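Fibrillarin-like rRNA/tRNA 2'-O-methyltransferase (Archaeoglobus fulgidus, PDB 1NT2) uses S-adenosyl-L-methionine to methylate specific ribose 2'-hydroxyls in rRNA and tRNA, at positions selected by the guide RNA of box C/D ribonucleoprotein particles. Local coordinates at residues A[2-7]-A[50-55]; A[15-20]-A[75-80]; A[119-124]-A[147-152]; A[160-165]-A[200-205]. All blocks are in the same frame, centred on the assembly; numbering follows the deposited sequence.

Contact 1: residues A[2-7]-A[50-55]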
loop_
_atom_site.group_PDB
_atom_site.type_symbol
_atom_site.label_atom_id
_atom_site.label_comp_id
_atom_site.label_asym_id
_atom_site.label_seq_id
_atom_site.Cartn_x
_atom_site.Cartn_y
_atom_site.Cartn_z
ATOM N N LYS A 2 31.299 57.862 17.611
ATOM C CA LYS A 2 30.375 57.860 18.783
ATOM C C LYS A 2 30.423 56.583 19.625
ATOM O O LYS A 2 31.070 55.602 19.264
ATOM C CB LYS A 2 28.934 58.099 18.323
ATOM C CG LYS A 2 28.530 59.561 18.259
ATOM C CD LYS A 2 27.043 59.729 17.947
ATOM C CE LYS A 2 26.700 59.206 16.557
ATOM N NZ LYS A 2 25.306 59.534 16.167
ATOM N N GLU A 3 29.721 56.618 20.754
ATOM C CA GLU A 3 29.641 55.498 21.686
ATOM C C GLU A 3 28.159 55.269 22.018
ATOM O O GLU A 3 27.491 56.162 22.547
ATOM C CB GLU A 3 30.434 55.830 22.962
ATOM C CG GLU A 3 29.997 57.124 23.705
ATOM C CD GLU A 3 30.502 58.444 23.077
ATOM O OE1 GLU A 3 31.730 58.700 23.108
ATOM O OE2 GLU A 3 29.669 59.232 22.565
ATOM N N LEU A 4 27.633 54.089 21.704
ATOM C CA LEU A 4 26.219 53.816 21.973
ATOM C C LEU A 4 26.021 52.797 23.080
ATOM O O LEU A 4 25.034 52.842 23.812
ATOM C CB LEU A 4 25.529 53.287 20.713
ATOM C CG LEU A 4 25.506 54.125 19.434
ATOM C CD1 LEU A 4 25.218 53.224 18.248
ATOM C CD2 LEU A 4 24.457 55.215 19.550
ATOM N N MET A 5 26.969 51.874 23.192
ATOM C CA MET A 5 26.867 50.813 24.176
ATOM C C MET A 5 28.134 50.534 24.947
ATOM O O MET A 5 29.143 51.218 24.805
ATOM C CB MET A 5 26.456 49.508 23.500
ATOM C CG MET A 5 25.138 49.533 22.758
ATOM S SD MET A 5 23.902 48.518 23.589
ATOM C CE MET A 5 24.913 47.140 24.163
ATOM N N ARG A 6 28.046 49.466 25.733
ATOM C CA ARG A 6 29.110 48.982 26.591
ATOM C C ARG A 6 30.459 49.035 25.907
ATOM O O ARG A 6 31.357 49.737 26.360
ATOM C CB ARG A 6 28.787 47.558 27.033
ATOM C CG ARG A 6 29.105 47.273 28.495
ATOM C CD ARG A 6 30.586 47.083 28.692
ATOM N NE ARG A 6 30.939 46.839 30.083
ATOM C CZ ARG A 6 32.164 46.515 30.483
ATOM N NH1 ARG A 6 33.145 46.396 29.598
ATOM N NH2 ARG A 6 32.413 46.315 31.767
ATOM N N ASN A 7 30.622 48.284 24.831
ATOM C CA ASN A 7 31.885 48.322 24.111
ATOM C C ASN A 7 31.544 48.490 22.644
ATOM O O ASN A 7 32.172 47.906 21.756
ATOM C CB ASN A 7 32.691 47.044 24.360
ATOM C CG ASN A 7 33.346 47.027 25.733
ATOM O OD1 ASN A 7 34.040 47.972 26.115
ATOM N ND2 ASN A 7 33.138 45.950 26.477
ATOM N N GLY A 50 18.537 52.369 15.869
ATOM C CA GLY A 50 18.326 53.343 16.927
ATOM C C GLY A 50 18.449 52.756 18.319
ATOM O O GLY A 50 19.538 52.738 18.903
ATOM N N HIS A 51 17.321 52.274 18.840
ATOM C CA HIS A 51 17.222 51.677 20.170
ATOM C C HIS A 51 18.413 50.791 20.541
ATOM O O HIS A 51 18.774 49.877 19.798
ATOM C CB HIS A 51 15.921 50.878 20.257
ATOM C CG HIS A 51 15.615 50.357 21.627
ATOM N ND1 HIS A 51 16.413 49.436 22.272
ATOM C CD2 HIS A 51 14.586 50.616 22.467
ATOM C CE1 HIS A 51 15.884 49.146 23.449
ATOM N NE2 HIS A 51 14.774 49.848 23.590
ATOM N N ARG A 52 19.001 51.065 21.706
ATOM C CA ARG A 52 20.164 50.329 22.202
ATOM C C ARG A 52 19.900 49.608 23.544
ATOM O O ARG A 52 18.782 49.624 24.064
ATOM C CB ARG A 52 21.344 51.298 22.354
ATOM C CG ARG A 52 21.336 52.439 21.337
ATOM C CD ARG A 52 21.580 53.778 22.024
ATOM N NE ARG A 52 20.911 53.853 23.328
ATOM C CZ ARG A 52 19.592 53.798 23.520
ATOM N NH1 ARG A 52 18.764 53.671 22.489
ATOM N NH2 ARG A 52 19.102 53.857 24.755
ATOM N N LEU A 53 20.941 48.986 24.098
ATOM C CA LEU A 53 20.845 48.238 25.357
ATOM C C LEU A 53 21.872 48.687 26.417
ATOM O O LEU A 53 23.064 48.416 26.269
ATOM C CB LEU A 53 21.051 46.744 25.068
ATOM C CG LEU A 53 19.880 45.759 25.075
ATOM C CD1 LEU A 53 19.573 45.351 26.490
ATOM C CD2 LEU A 53 18.664 46.374 24.422
ATOM N N LYS A 54 21.431 49.364 27.479
ATOM C CA LYS A 54 22.365 49.789 28.534
ATOM C C LYS A 54 22.710 48.536 29.322
ATOM O O LYS A 54 21.864 47.661 29.473
ATOM C CB LYS A 54 21.713 50.773 29.517
ATOM C CG LYS A 54 20.985 51.946 28.913
ATOM C CD LYS A 54 21.924 53.008 28.421
ATOM C CE LYS A 54 21.122 54.144 27.840
ATOM N NZ LYS A 54 21.466 54.377 26.411
ATOM N N LEU A 55 23.931 48.438 29.834
ATOM C CA LEU A 55 24.310 47.264 30.618
ATOM C C LEU A 55 25.785 47.221 30.985
ATOM O O LEU A 55 26.650 47.575 30.182
ATOM C CB LEU A 55 23.920 45.964 29.884
ATOM C CG LEU A 55 24.355 45.672 28.439
ATOM C CD1 LEU A 55 25.395 44.561 28.396
ATOM C CD2 LEU A 55 23.137 45.247 27.639
#

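Contact 2: residues A[15-20]-A[75-80]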
loop_
_atom_site.group_PDB
_atom_site.type_symbol
_atom_site.label_atom_id
_atom_site.label_comp_id
_atom_site.label_asym_id
_atom_site.label_seq_id
_atom_site.Cartn_x
_atom_site.Cartn_y
_atom_site.Cartn_z
ATOM N N LEU A 15 30.022 49.914 12.519
ATOM C CA LEU A 15 29.666 49.545 13.883
ATOM C C LEU A 15 30.696 48.500 14.302
ATOM O O LEU A 15 31.011 47.600 13.523
ATOM C CB LEU A 15 28.257 48.940 13.912
ATOM C CG LEU A 15 27.597 48.693 15.268
ATOM C CD1 LEU A 15 27.054 49.997 15.811
ATOM C CD2 LEU A 15 26.476 47.678 15.121
ATOM N N VAL A 16 31.244 48.631 15.508
ATOM C CA VAL A 16 32.239 47.667 15.999
ATOM C C VAL A 16 32.216 47.526 17.513
ATOM O O VAL A 16 31.659 48.373 18.215
ATOM C CB VAL A 16 33.694 48.057 15.616
ATOM C CG1 VAL A 16 33.840 48.150 14.112
ATOM C CG2 VAL A 16 34.079 49.364 16.297
ATOM N N THR A 17 32.831 46.453 18.009
ATOM C CA THR A 17 32.910 46.212 19.450
ATOM C C THR A 17 34.374 46.107 19.896
ATOM O O THR A 17 35.207 45.493 19.212
ATOM C CB THR A 17 32.153 44.911 19.884
ATOM O OG1 THR A 17 32.707 43.771 19.212
ATOM C CG2 THR A 17 30.668 45.022 19.567
ATOM N N LYS A 18 34.682 46.729 21.035
ATOM C CA LYS A 18 36.031 46.707 21.585
ATOM C C LYS A 18 36.393 45.273 21.914
ATOM O O LYS A 18 35.839 44.691 22.847
ATOM C CB LYS A 18 36.105 47.548 22.870
ATOM C CG LYS A 18 37.354 47.275 23.732
ATOM C CD LYS A 18 37.220 47.780 25.178
ATOM C CE LYS A 18 37.183 49.306 25.271
ATOM N NZ LYS A 18 37.101 49.796 26.684
ATOM N N SER A 19 37.306 44.695 21.146
ATOM C CA SER A 19 37.730 43.327 21.412
ATOM C C SER A 19 39.207 43.148 21.136
ATOM O O SER A 19 39.875 44.049 20.632
ATOM C CB SER A 19 36.947 42.321 20.565
ATOM O OG SER A 19 37.402 40.999 20.820
ATOM N N LYS A 20 39.712 41.975 21.490
ATOM C CA LYS A 20 41.104 41.641 21.270
ATOM C C LYS A 20 41.071 40.220 20.765
ATOM O O LYS A 20 42.000 39.447 20.990
ATOM C CB LYS A 20 41.896 41.729 22.575
ATOM C CG LYS A 20 41.240 41.004 23.726
ATOM C CD LYS A 20 41.970 41.253 25.035
ATOM C CE LYS A 20 41.097 40.867 26.226
ATOM N NZ LYS A 20 40.563 39.475 26.110
ATOM N N LEU A 75 28.128 39.862 21.510
ATOM C CA LEU A 75 27.562 40.050 22.824
ATOM C C LEU A 75 28.639 39.726 23.853
ATOM O O LEU A 75 28.719 40.362 24.900
ATOM C CB LEU A 75 26.348 39.146 22.992
ATOM C CG LEU A 75 25.299 39.668 23.968
ATOM C CD1 LEU A 75 25.183 41.170 23.858
ATOM C CD2 LEU A 75 23.974 39.003 23.666
ATOM N N ALA A 76 29.486 38.755 23.526
ATOM C CA ALA A 76 30.560 38.345 24.412
ATOM C C ALA A 76 31.565 39.471 24.626
ATOM O O ALA A 76 32.247 39.515 25.653
ATOM C CB ALA A 76 31.253 37.124 23.848
ATOM N N ASP A 77 31.670 40.373 23.655
ATOM C CA ASP A 77 32.590 41.499 23.776
ATOM C C ASP A 77 31.942 42.587 24.610
ATOM O O ASP A 77 32.626 43.345 25.302
ATOM C CB ASP A 77 32.938 42.085 22.409
ATOM C CG ASP A 77 33.898 41.221 21.628
ATOM O OD1 ASP A 77 34.643 40.446 22.269
ATOM O OD2 ASP A 77 33.916 41.340 20.376
ATOM N N ILE A 78 30.619 42.667 24.519
ATOM C CA ILE A 78 29.848 43.650 25.264
ATOM C C ILE A 78 29.867 43.254 26.739
ATOM O O ILE A 78 30.238 44.050 27.602
ATOM C CB ILE A 78 28.403 43.703 24.745
ATOM C CG1 ILE A 78 28.416 44.070 23.253
ATOM C CG2 ILE A 78 27.591 44.709 25.549
ATOM C CD1 ILE A 78 27.045 44.159 22.596
ATOM N N VAL A 79 29.479 42.016 27.020
ATOM C CA VAL A 79 29.479 41.491 28.385
ATOM C C VAL A 79 30.801 40.743 28.620
ATOM O O VAL A 79 30.826 39.521 28.713
ATOM C CB VAL A 79 28.276 40.530 28.593
ATOM C CG1 VAL A 79 28.331 39.894 29.965
ATOM C CG2 VAL A 79 26.976 41.299 28.432
ATOM N N ASP A 80 31.902 41.486 28.703
ATOM C CA ASP A 80 33.225 40.889 28.904
ATOM C C ASP A 80 33.494 40.480 30.346
ATOM O O ASP A 80 34.434 39.726 30.625
ATOM C CB ASP A 80 34.312 41.868 28.454
ATOM C CG ASP A 80 34.177 43.232 29.107
ATOM O OD1 ASP A 80 33.111 43.868 28.942
ATOM O OD2 ASP A 80 35.140 43.665 29.776
#

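Contact 3: residues A[119-124]-A[147-152]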
loop_
_atom_site.group_PDB
_atom_site.type_symbol
_atom_site.label_atom_id
_atom_site.label_comp_id
_atom_site.label_asym_id
_atom_site.label_seq_id
_atom_site.Cartn_x
_atom_site.Cartn_y
_atom_site.Cartn_z
ATOM N N LYS A 119 14.602 21.257 30.977
ATOM C CA LYS A 119 15.575 20.243 30.629
ATOM C C LYS A 119 16.989 20.648 31.039
ATOM O O LYS A 119 17.799 19.805 31.409
ATOM C CB LYS A 119 15.532 20.004 29.127
ATOM C CG LYS A 119 15.604 18.559 28.731
ATOM C CD LYS A 119 14.310 17.865 29.070
ATOM C CE LYS A 119 14.277 16.480 28.451
ATOM N NZ LYS A 119 14.399 16.508 26.969
ATOM N N TYR A 120 17.293 21.937 30.959
ATOM C CA TYR A 120 18.622 22.428 31.328
ATOM C C TYR A 120 18.535 23.423 32.502
ATOM O O TYR A 120 19.504 24.115 32.839
ATOM C CB TYR A 120 19.310 23.065 30.098
ATOM C CG TYR A 120 18.523 24.173 29.420
ATOM C CD1 TYR A 120 18.335 25.406 30.047
ATOM C CD2 TYR A 120 17.929 23.977 28.177
ATOM C CE1 TYR A 120 17.572 26.410 29.455
ATOM C CE2 TYR A 120 17.163 24.978 27.579
ATOM C CZ TYR A 120 16.989 26.191 28.224
ATOM O OH TYR A 120 16.237 27.186 27.645
ATOM N N SER A 121 17.360 23.458 33.128
ATOM C CA SER A 121 17.071 24.340 34.255
ATOM C C SER A 121 18.065 24.232 35.398
ATOM O O SER A 121 18.133 25.118 36.246
ATOM C CB SER A 121 15.680 24.051 34.814
ATOM O OG SER A 121 15.759 23.130 35.887
ATOM N N GLY A 122 18.812 23.138 35.448
ATOM C CA GLY A 122 19.784 22.986 36.517
ATOM C C GLY A 122 21.189 23.419 36.119
ATOM O O GLY A 122 22.169 23.036 36.766
ATOM N N ILE A 123 21.287 24.215 35.052
ATOM C CA ILE A 123 22.572 24.694 34.549
ATOM C C ILE A 123 22.535 26.208 34.449
ATOM O O ILE A 123 23.491 26.903 34.801
ATOM C CB ILE A 123 22.877 24.136 33.129
ATOM C CG1 ILE A 123 22.962 22.609 33.158
ATOM C CG2 ILE A 123 24.187 24.716 32.613
ATOM C CD1 ILE A 123 23.246 21.989 31.808
ATOM N N VAL A 124 21.420 26.718 33.954
ATOM C CA VAL A 124 21.273 28.147 33.800
ATOM C C VAL A 124 20.915 28.782 35.135
ATOM O O VAL A 124 20.035 28.302 35.846
ATOM C CB VAL A 124 20.188 28.469 32.761
ATOM C CG1 VAL A 124 20.061 29.963 32.581
ATOM C CG2 VAL A 124 20.540 27.799 31.445
ATOM N N ALA A 147 11.711 32.643 30.281
ATOM C CA ALA A 147 11.739 33.779 31.203
ATOM C C ALA A 147 11.359 33.335 32.620
ATOM O O ALA A 147 12.025 33.686 33.596
ATOM C CB ALA A 147 10.775 34.873 30.713
ATOM N N GLU A 148 10.281 32.564 32.717
ATOM C CA GLU A 148 9.810 32.065 33.997
ATOM C C GLU A 148 10.991 31.459 34.733
ATOM O O GLU A 148 11.393 31.923 35.803
ATOM C CB GLU A 148 8.756 30.983 33.786
ATOM C CG GLU A 148 7.836 30.767 34.982
ATOM C CD GLU A 148 6.547 31.588 34.888
ATOM O OE1 GLU A 148 5.750 31.573 35.860
ATOM O OE2 GLU A 148 6.331 32.238 33.835
ATOM N N PHE A 149 11.554 30.423 34.131
ATOM C CA PHE A 149 12.689 29.720 34.709
ATOM C C PHE A 149 13.890 30.542 35.145
ATOM O O PHE A 149 14.355 30.381 36.269
ATOM C CB PHE A 149 13.182 28.625 33.757
ATOM C CG PHE A 149 12.460 27.325 33.914
ATOM C CD1 PHE A 149 11.119 27.206 33.547
ATOM C CD2 PHE A 149 13.110 26.217 34.446
ATOM C CE1 PHE A 149 10.430 26.000 33.706
ATOM C CE2 PHE A 149 12.433 25.007 34.612
ATOM C CZ PHE A 149 11.089 24.899 34.240
ATOM N N PHE A 150 14.386 31.431 34.290
ATOM C CA PHE A 150 15.598 32.159 34.646
ATOM C C PHE A 150 15.614 33.694 34.686
ATOM O O PHE A 150 16.446 34.291 35.374
ATOM C CB PHE A 150 16.722 31.651 33.734
ATOM C CG PHE A 150 16.643 30.171 33.449
ATOM C CD1 PHE A 150 16.811 29.244 34.462
ATOM C CD2 PHE A 150 16.350 29.710 32.177
ATOM C CE1 PHE A 150 16.684 27.884 34.210
ATOM C CE2 PHE A 150 16.222 28.347 31.915
ATOM C CZ PHE A 150 16.386 27.437 32.931
ATOM N N LEU A 151 14.714 34.343 33.961
ATOM C CA LEU A 151 14.719 35.799 33.960
ATOM C C LEU A 151 14.393 36.379 35.332
ATOM O O LEU A 151 13.225 36.468 35.729
ATOM C CB LEU A 151 13.737 36.355 32.929
ATOM C CG LEU A 151 13.610 37.882 32.985
ATOM C CD1 LEU A 151 14.947 38.523 32.659
ATOM C CD2 LEU A 151 12.548 38.338 32.020
ATOM N N LYS A 152 15.440 36.791 36.041
ATOM C CA LYS A 152 15.292 37.373 37.369
ATOM C C LYS A 152 14.378 38.611 37.366
ATOM O O LYS A 152 14.511 39.489 36.515
ATOM C CB LYS A 152 16.673 37.732 37.912
ATOM C CG LYS A 152 17.380 38.784 37.102
ATOM C CD LYS A 152 18.879 38.627 37.165
ATOM C CE LYS A 152 19.394 38.595 38.581
ATOM N NZ LYS A 152 20.884 38.579 38.617
#

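Contact 4: residues A[160-165]-A[200-205]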
loop_
_atom_site.group_PDB
_atom_site.type_symbol
_atom_site.label_atom_id
_atom_site.label_comp_id
_atom_site.label_asym_id
_atom_site.label_seq_id
_atom_site.Cartn_x
_atom_site.Cartn_y
_atom_site.Cartn_z
ATOM N N MET A 160 14.033 38.628 18.681
ATOM C CA MET A 160 13.889 38.916 17.264
ATOM C C MET A 160 12.733 38.056 16.731
ATOM O O MET A 160 12.542 36.913 17.157
ATOM C CB MET A 160 15.195 38.610 16.525
ATOM C CG MET A 160 16.437 39.345 17.061
ATOM S SD MET A 160 16.266 41.138 17.358
ATOM C CE MET A 160 15.660 41.691 15.788
ATOM N N VAL A 161 11.954 38.604 15.808
ATOM C CA VAL A 161 10.810 37.877 15.270
ATOM C C VAL A 161 10.681 37.950 13.747
ATOM O O VAL A 161 10.801 39.016 13.141
ATOM C CB VAL A 161 9.494 38.399 15.917
ATOM C CG1 VAL A 161 8.276 37.778 15.262
ATOM C CG2 VAL A 161 9.510 38.095 17.393
ATOM N N LYS A 162 10.440 36.800 13.134
ATOM C CA LYS A 162 10.255 36.732 11.698
ATOM C C LYS A 162 8.775 36.465 11.508
ATOM O O LYS A 162 8.325 35.341 11.717
ATOM C CB LYS A 162 11.071 35.581 11.114
ATOM C CG LYS A 162 10.830 35.323 9.641
ATOM C CD LYS A 162 11.880 34.389 9.087
ATOM C CE LYS A 162 11.595 34.048 7.638
ATOM N NZ LYS A 162 11.516 35.247 6.761
ATOM N N ALA A 163 8.020 37.497 11.136
ATOM C CA ALA A 163 6.580 37.359 10.927
ATOM C C ALA A 163 6.184 35.993 10.360
ATOM O O ALA A 163 5.447 35.252 11.007
ATOM C CB ALA A 163 6.078 38.467 10.011
ATOM N N ARG A 164 6.678 35.663 9.165
ATOM C CA ARG A 164 6.368 34.388 8.515
ATOM C C ARG A 164 6.599 33.155 9.395
ATOM O O ARG A 164 5.905 32.149 9.262
ATOM C CB ARG A 164 7.196 34.219 7.241
ATOM C CG ARG A 164 7.280 35.440 6.373
ATOM C CD ARG A 164 7.657 35.054 4.951
ATOM N NE ARG A 164 6.481 34.662 4.175
ATOM C CZ ARG A 164 5.485 35.490 3.856
ATOM N NH1 ARG A 164 5.519 36.763 4.242
ATOM N NH2 ARG A 164 4.448 35.047 3.150
ATOM N N SER A 165 7.590 33.231 10.275
ATOM C CA SER A 165 7.931 32.138 11.185
ATOM C C SER A 165 6.717 31.690 12.001
ATOM O O SER A 165 6.555 30.519 12.347
ATOM C CB SER A 165 9.047 32.615 12.122
ATOM O OG SER A 165 9.295 31.694 13.163
ATOM N N ARG A 200 14.721 42.440 6.103
ATOM C CA ARG A 200 13.387 42.730 5.585
ATOM C C ARG A 200 12.216 41.863 6.063
ATOM O O ARG A 200 11.159 41.871 5.436
ATOM C CB ARG A 200 13.402 42.717 4.043
ATOM C CG ARG A 200 14.301 43.758 3.364
ATOM C CD ARG A 200 13.667 44.267 2.049
ATOM N NE ARG A 200 13.514 43.239 1.009
ATOM C CZ ARG A 200 12.830 43.402 -0.129
ATOM N NH1 ARG A 200 12.218 44.552 -0.394
ATOM N NH2 ARG A 200 12.760 42.414 -1.014
ATOM N N ASP A 201 12.372 41.129 7.159
ATOM C CA ASP A 201 11.268 40.294 7.634
ATOM C C ASP A 201 11.191 40.217 9.162
ATOM O O ASP A 201 10.203 39.735 9.716
ATOM C CB ASP A 201 11.402 38.881 7.047
ATOM C CG ASP A 201 10.054 38.152 6.918
ATOM O OD1 ASP A 201 9.339 38.018 7.939
ATOM O OD2 ASP A 201 9.722 37.708 5.788
ATOM N N HIS A 202 12.231 40.698 9.841
ATOM C CA HIS A 202 12.282 40.673 11.301
ATOM C C HIS A 202 11.941 42.018 11.968
ATOM O O HIS A 202 11.927 43.060 11.317
ATOM C CB HIS A 202 13.682 40.230 11.753
ATOM C CG HIS A 202 14.034 38.828 11.364
ATOM N ND1 HIS A 202 14.158 38.429 10.051
ATOM C CD2 HIS A 202 14.294 37.732 12.118
ATOM C CE1 HIS A 202 14.478 37.146 10.014
ATOM N NE2 HIS A 202 14.566 36.699 11.254
ATOM N N ILE A 203 11.658 41.977 13.272
ATOM C CA ILE A 203 11.369 43.173 14.073
ATOM C C ILE A 203 11.777 42.870 15.508
ATOM O O ILE A 203 11.436 41.815 16.027
ATOM C CB ILE A 203 9.873 43.562 14.064
ATOM C CG1 ILE A 203 9.697 44.886 14.812
ATOM C CG2 ILE A 203 9.033 42.478 14.737
ATOM C CD1 ILE A 203 8.321 45.491 14.702
ATOM N N PHE A 204 12.507 43.781 16.149
ATOM C CA PHE A 204 12.962 43.554 17.521
ATOM C C PHE A 204 12.025 44.152 18.562
ATOM O O PHE A 204 11.523 45.268 18.414
ATOM C CB PHE A 204 14.364 44.126 17.717
ATOM C CG PHE A 204 14.389 45.620 17.908
ATOM C CD1 PHE A 204 14.364 46.173 19.186
ATOM C CD2 PHE A 204 14.411 46.479 16.810
ATOM C CE1 PHE A 204 14.358 47.554 19.367
ATOM C CE2 PHE A 204 14.405 47.861 16.980
ATOM C CZ PHE A 204 14.379 48.396 18.260
ATOM N N ILE A 205 11.789 43.397 19.624
ATOM C CA ILE A 205 10.922 43.860 20.687
ATOM C C ILE A 205 11.727 43.827 21.976
ATOM O O ILE A 205 12.193 42.767 22.394
ATOM C CB ILE A 205 9.697 42.938 20.872
ATOM C CG1 ILE A 205 9.060 42.597 19.529
ATOM C CG2 ILE A 205 8.657 43.633 21.727
ATOM C CD1 ILE A 205 7.869 41.656 19.656
#

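Contact 1: residues A[2-7]-A[50-55]
Leu-4 to Arg-6 run beside Arg-52 to Leu-55 in nearly the same direction, their end-to-end lines only 24° apart. The CA atoms of Met-5 and Lys-54 come within 6.3 Å of each other, so the two backbones are joined through side chains and not as neighbouring strands of a sheet. Met-5 makes the largest single contribution. Its CG lies beside the backbone N (chi1 -59°), and bends further out swing the thioether across to the loop. There SD lies 3.7 Å from CB of Leu-53, and CE reaches CD2 of Leu-55 at 4.3 Å. A long, flexible, apolar chain suits the span between two backbones too far apart to pair; a polar link from the sulfur to the backbone of Leu-53 remains doubtful. Nearer the chain start, Leu-4 and Arg-52 cross at about a right angle, with Leu-4 CD2 4.1 Å from the aliphatic CD of Arg-52. Arg-6 lays its methylene CG against the carbonyl of Leu-55, while its guanidinium makes a salt bridge with Asp-80, just beyond helix 70-78. Ile-78, on that helix, touches Met-5, Arg-6 and Leu-55 and so adds a third wall. Leu-4 and Met-5 together face Val-8 in a classic beta bulge. This surface contact sets the edge strand of the small N-terminal antiparallel sheet against the loop leading into strand 60-64, at the junction with the Rossmann-like methyltransferase domain of fibrillarin.

Contact 2: residues A[15-20]-A[75-80]
Thr-17 and Ser-19 both grip the carboxylate of Asp-77, where strand 14-18 of the N-terminal antiparallel sheet meets the end of helix 70-78 in the Rossmann-like methyltransferase fold. The two hydroxyl residues are two positions apart on an extended chain, so their side chains emerge on the same side, and a short acid on the facing helix can span both. Thr-17 holds OG1 between its backbone N and carbonyl carbon (chi1 59°), and this hydroxyl donates to OD2 of Asp-77 over 3.0 Å. The bond arrives on the anti side of the carboxylate, tilted only a little from its plane. The same torsion leaves CG2 beside the backbone N, where it makes a loose apolar contact with CG1 of Ile-78 at 4.4 Å. Threonine suits the spot because it offers a donor and a methyl at once. Ser-19 has OG swung to the far side from its own N (chi1 179°), and it also accepts a hydrogen bond from the backbone N of Tyr-21. Asp-77 keeps CG beside its backbone N, which sends the carboxylate across the gap to the strand. This buried acid is further matched by two cations, Arg-104 at OD1 and Arg-34 at OD2; together with the hydroxyls they probably stabilise its negative charge and restrict its rotation. The second hydroxyl bond, from Ser-19 OG to Asp-77 OD1, measures 3.2 Å and comes from above the carboxylate plane, 43° out of it.

Contact 3: residues A[119-124]-A[147-152]
Phe-150 turns its CG beside its own backbone N (chi1 -37°), which carries the ring from the last turn of helix 139-150 into the loop 119-124. Tyr-120 answers with CG lodged between its N and carbonyl carbon (chi1 55°), a crowded position that brings one side of its ring up to the phenylalanine. The rings meet rim to rim, centroids 5.8 Å apart and planes at 29°, and neither covers a face of the other; Tyr-120 CE1 lies 3.4 Å from Phe-150 CE2. Val-124 sits over one face of Phe-150 in a CH-pi contact, its CB 3.7 Å from the ring centroid and almost on the ring normal, while its CG1 rests against CG of Phe-150. The opposite face is covered by CB of the preceding residue, Phe-149. At the ring edge, CA of Ser-121 approaches CZ of Phe-150 at 3.4 Å. The small serine side chain suits a place shared by two phenylalanines, since its CB also meets the edge of the Phe-149 ring at CD2. No hydrogen bond crosses between the segments, but Tyr-120 OH is satisfied by Asn-146, one turn back on the helix. Leu-62 of strand 60-64 adds a further apolar wall. On the outside the Nop5 chain packs its Pro-33 on Phe-149 and its Phe-25 on Ile-123. This is buried aromatic and aliphatic packing of a loop against the C-terminal end of helix 139-150 in the Rossmann-like methyltransferase fold, the Tyr-120 side chain about 7 Å from the bound S-adenosylmethionine.

Contact 4: residues A[160-165]-A[200-205]
Lys-162 and Asp-201 form a salt bridge, NZ to OD2 at 3.2 Å, at one end of the antiparallel pair made by strands 155-162 and 202-209. Strand 202-209 is the one reversed strand of the seven-stranded Rossmann-like methyltransferase sheet, inserted between 155-162 and 188-194. The lysine chain runs extended, then bends at its last torsion (chi4 58°) to turn the ammonium onto the carboxylate. Arg-164 lays its CG 3.4 Å from the same OD2, and its guanidinium stays beyond salt-bridge range, so its charge probably adds only a longer-range attraction. Between the backbones, Val-161 N donates to Ile-203 O over 3.3 Å; the bond is bent, and the donor stands above the carbonyl plane. A weak bond from Ala-163 N to Asp-201 O lies just beyond it. Side chains then alternate between the faces. Met-160, Lys-162, His-202 and Phe-204 share one, and there CB of Lys-162 covers a face of the His-202 imidazole in a CH-pi contact, offset toward the rim and 3.9 Å from the centroid. The His-202 side chain lies about 5 Å from the bound S-adenosylmethionine. On the other face, beta-branched Val-161 and Ile-203 suit extended strands, and Phe-176 of helix 172-184 covers Ile-203. Met-160 is bent at its second and third torsions, which folds its methyl CE back to 3.4 Å from CB of Phe-204.

In the fold
Contacts 1 and 2 both bring the N-terminal sheet to the methyltransferase domain and touch directly: Arg-6 of contact 1 forms a salt bridge with Asp-80 of contact 2, and helix 70-78 borders both. Contact 1 lies at the surface and is largely apolar, whereas contact 2 is buried yet polar, its acid paired with arginines. Contacts 3 and 4 lie within the methyltransferase domain. Contact 3 is buried, aromatic and without a hydrogen bond between its segments, beside the Nop5 chain; contact 4 is partly buried and combines backbone pairing within the sheet with a salt bridge. Strands 151-152 and 155-162 link these two in sequence, while His-51 on Phe-204 joins contact 1 to contact 4.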